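Local coordinates for protein aminoglycoside-O-phosphotransferase VIII (Streptomyces rimosus, PDB 4H05) that phosphorylates the 3'-hydroxyl of aminoglycoside antibiotics with ATP as phosphate donor, and so probably gives its host resistance to them, at residues E175-A180 / Y266-E271. Numbering follows the deposited sequence.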
loop_
_atom_site.group_PDB
_atom_site.type_symbol
_atom_site.label_atom_id
_atom_site.label_comp_id
_atom_site.label_asym_id
_atom_site.label_seq_id
_atom_site.Cartn_x
_atom_site.Cartn_y
_atom_site.Cartn_z
ATOM N N GLU A 175 -21.704 -3.916 3.199
ATOM C CA GLU A 175 -22.903 -3.464 2.441
ATOM C C GLU A 175 -23.784 -2.581 3.334
ATOM O O GLU A 175 -24.277 -1.515 2.915
ATOM C CB GLU A 175 -23.666 -4.678 1.826
ATOM C CG GLU A 175 -23.085 -5.271 0.516
ATOM C CD GLU A 175 -23.528 -6.729 0.234
ATOM N N ARG A 176 -23.919 -2.927 4.607
ATOM C CA ARG A 176 -24.800 -2.125 5.472
ATOM C C ARG A 176 -24.288 -0.738 5.785
ATOM O O ARG A 176 -25.042 0.247 5.824
ATOM C CB ARG A 176 -25.054 -2.858 6.794
ATOM C CG ARG A 176 -25.970 -2.091 7.756
ATOM C CD ARG A 176 -26.245 -2.874 9.052
ATOM N NE ARG A 176 -25.174 -2.661 10.042
ATOM C CZ ARG A 176 -24.946 -1.516 10.712
ATOM N NH1 ARG A 176 -25.712 -0.440 10.545
ATOM N NH2 ARG A 176 -23.922 -1.439 11.553
ATOM N N THR A 177 -23.003 -0.658 6.082
ATOM C CA THR A 177 -22.364 0.621 6.376
ATOM C C THR A 177 -21.813 1.387 5.185
ATOM O O THR A 177 -21.323 2.479 5.360
ATOM C CB THR A 177 -21.260 0.405 7.417
ATOM O OG1 THR A 177 -20.401 -0.698 7.031
ATOM C CG2 THR A 177 -21.923 0.029 8.759
ATOM N N ARG A 178 -21.937 0.930 3.951
ATOM C CA ARG A 178 -21.240 1.701 2.889
ATOM C C ARG A 178 -21.590 3.176 2.930
ATOM O O ARG A 178 -22.708 3.534 3.140
ATOM C CB ARG A 178 -21.344 1.106 1.462
ATOM C CG ARG A 178 -22.209 1.788 0.442
ATOM C CD ARG A 178 -22.323 0.874 -0.803
ATOM N NE ARG A 178 -21.803 1.484 -2.023
ATOM C CZ ARG A 178 -21.553 0.859 -3.177
ATOM N NH1 ARG A 178 -21.756 -0.448 -3.358
ATOM N NH2 ARG A 178 -21.095 1.572 -4.197
ATOM N N PRO A 179 -20.595 4.052 2.763
ATOM C CA PRO A 179 -20.926 5.480 2.772
ATOM C C PRO A 179 -21.917 5.932 1.689
ATOM O O PRO A 179 -22.009 5.321 0.616
ATOM C CB PRO A 179 -19.565 6.141 2.588
ATOM C CG PRO A 179 -18.623 5.158 3.183
ATOM C CD PRO A 179 -19.146 3.845 2.711
ATOM N N ALA A 180 -22.686 6.957 2.047
ATOM C CA ALA A 180 -23.529 7.738 1.125
ATOM C C ALA A 180 -22.787 8.382 -0.076
ATOM O O ALA A 180 -23.303 8.440 -1.179
ATOM C CB ALA A 180 -24.221 8.847 1.936
ATOM N N TYR A 266 -13.551 2.229 6.029
ATOM C CA TYR A 266 -12.390 1.877 5.202
ATOM C C TYR A 266 -11.425 0.972 5.929
ATOM O O TYR A 266 -10.712 0.188 5.304
ATOM C CB TYR A 266 -11.753 3.149 4.550
ATOM C CG TYR A 266 -12.648 3.731 3.440
ATOM C CD1 TYR A 266 -12.765 3.077 2.213
ATOM C CD2 TYR A 266 -13.392 4.872 3.625
ATOM C CE1 TYR A 266 -13.588 3.535 1.239
ATOM C CE2 TYR A 266 -14.246 5.358 2.609
ATOM C CZ TYR A 266 -14.361 4.625 1.464
ATOM O OH TYR A 266 -15.164 5.011 0.505
ATOM N N ARG A 267 -11.479 0.947 7.261
ATOM C CA ARG A 267 -10.793 -0.086 8.008
ATOM C C ARG A 267 -11.448 -1.457 7.779
ATOM O O ARG A 267 -10.744 -2.462 7.734
ATOM C CB ARG A 267 -10.765 0.186 9.542
ATOM C CG ARG A 267 -9.694 1.133 10.117
ATOM C CD ARG A 267 -9.592 1.035 11.689
ATOM N NE ARG A 267 -10.151 2.300 12.071
ATOM C CZ ARG A 267 -11.314 2.567 12.634
ATOM N NH1 ARG A 267 -12.084 1.658 13.168
ATOM N NH2 ARG A 267 -11.653 3.843 12.695
ATOM N N LEU A 268 -12.777 -1.492 7.719
ATOM C CA LEU A 268 -13.527 -2.721 7.477
ATOM C C LEU A 268 -13.326 -3.212 6.050
ATOM O O LEU A 268 -13.017 -4.407 5.790
ATOM C CB LEU A 268 -15.039 -2.497 7.747
ATOM C CG LEU A 268 -15.958 -3.597 7.269
ATOM C CD1 LEU A 268 -15.707 -4.941 7.997
ATOM C CD2 LEU A 268 -17.427 -3.078 7.365
ATOM N N LEU A 269 -13.426 -2.290 5.109
ATOM C CA LEU A 269 -13.097 -2.711 3.717
ATOM C C LEU A 269 -11.763 -3.435 3.582
ATOM O O LEU A 269 -11.613 -4.428 2.807
ATOM C CB LEU A 269 -13.157 -1.503 2.781
ATOM C CG LEU A 269 -12.876 -1.772 1.304
ATOM C CD1 LEU A 269 -13.949 -2.725 0.748
ATOM C CD2 LEU A 269 -12.769 -0.436 0.523
ATOM N N ASP A 270 -10.799 -2.944 4.331
ATOM C CA ASP A 270 -9.466 -3.433 4.189
ATOM C C ASP A 270 -9.309 -4.842 4.734
ATOM O O ASP A 270 -8.387 -5.535 4.352
ATOM C CB ASP A 270 -8.433 -2.498 4.837
ATOM C CG ASP A 270 -6.990 -2.749 4.316
ATOM O OD1 ASP A 270 -6.766 -2.905 3.084
ATOM O OD2 ASP A 270 -6.063 -2.852 5.135
ATOM N N GLU A 271 -10.194 -5.264 5.625
ATOM C CA GLU A 271 -10.124 -6.603 6.132
ATOM C C GLU A 271 -10.335 -7.626 5.029
ATOM O O GLU A 271 -10.022 -8.789 5.214
ATOM C CB GLU A 271 -11.236 -6.810 7.140
ATOM C CG GLU A 271 -11.254 -5.790 8.293
ATOM C CD GLU A 271 -10.706 -6.396 9.532
ATOM O OE1 GLU A 271 -9.716 -7.149 9.356
ATOM O OE2 GLU A 271 -11.271 -6.157 10.627
#
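Thr177 on Leu268 and Pro179 on Tyr266 form a small, mostly apolar side-chain contact in the mainly helical C-terminal lobe of the protein-kinase-like fold. It joins the C-terminal end of helix 167-177, and the loop after it, to the last turns of helix 260-270. No hydrogen bond crosses between 175-180 and 266-271, and only 98 Å² is buried in all.

At one point OG1 of Thr177 lies 3.8 Å from CD2 of Leu268. The two side chains cross at about a right angle. The leucine has CG anti to its backbone N (chi1 168°), and its CD2 branch reaches out to the threonine. The Thr177 hydroxyl is hydrogen-bonded to the backbone O of Glu173, one turn back in its own helix. That bond occupies its donor side; toward Leu268 it makes only van der Waals contact with the methyl.

The second point is looser. CG of Pro179 comes to 4.4 Å from CE2 of Tyr266 and approaches the phenol ring obliquely. Tyr266 has CG beside its backbone N, opposite the carbonyl carbon (chi1 -71°), which brings CE2 and OH to the proline. OH of Tyr266 is also 4.4 Å from CG of Pro179.

The Tyr266 side chain lies about 11 Å from that of Asp190, the predicted proton acceptor, so the contact is near, but outside, that predicted site. Phe265, one residue before Tyr266, adds to the contact by touching Thr177, Arg178 and Pro179. Leu268 also packs on Leu170 and Leu174 of helix 167-177, while Tyr266 rests on His220, Ser221 and Ala224 of helix 220-230 and on Leu137 of helix 137-150.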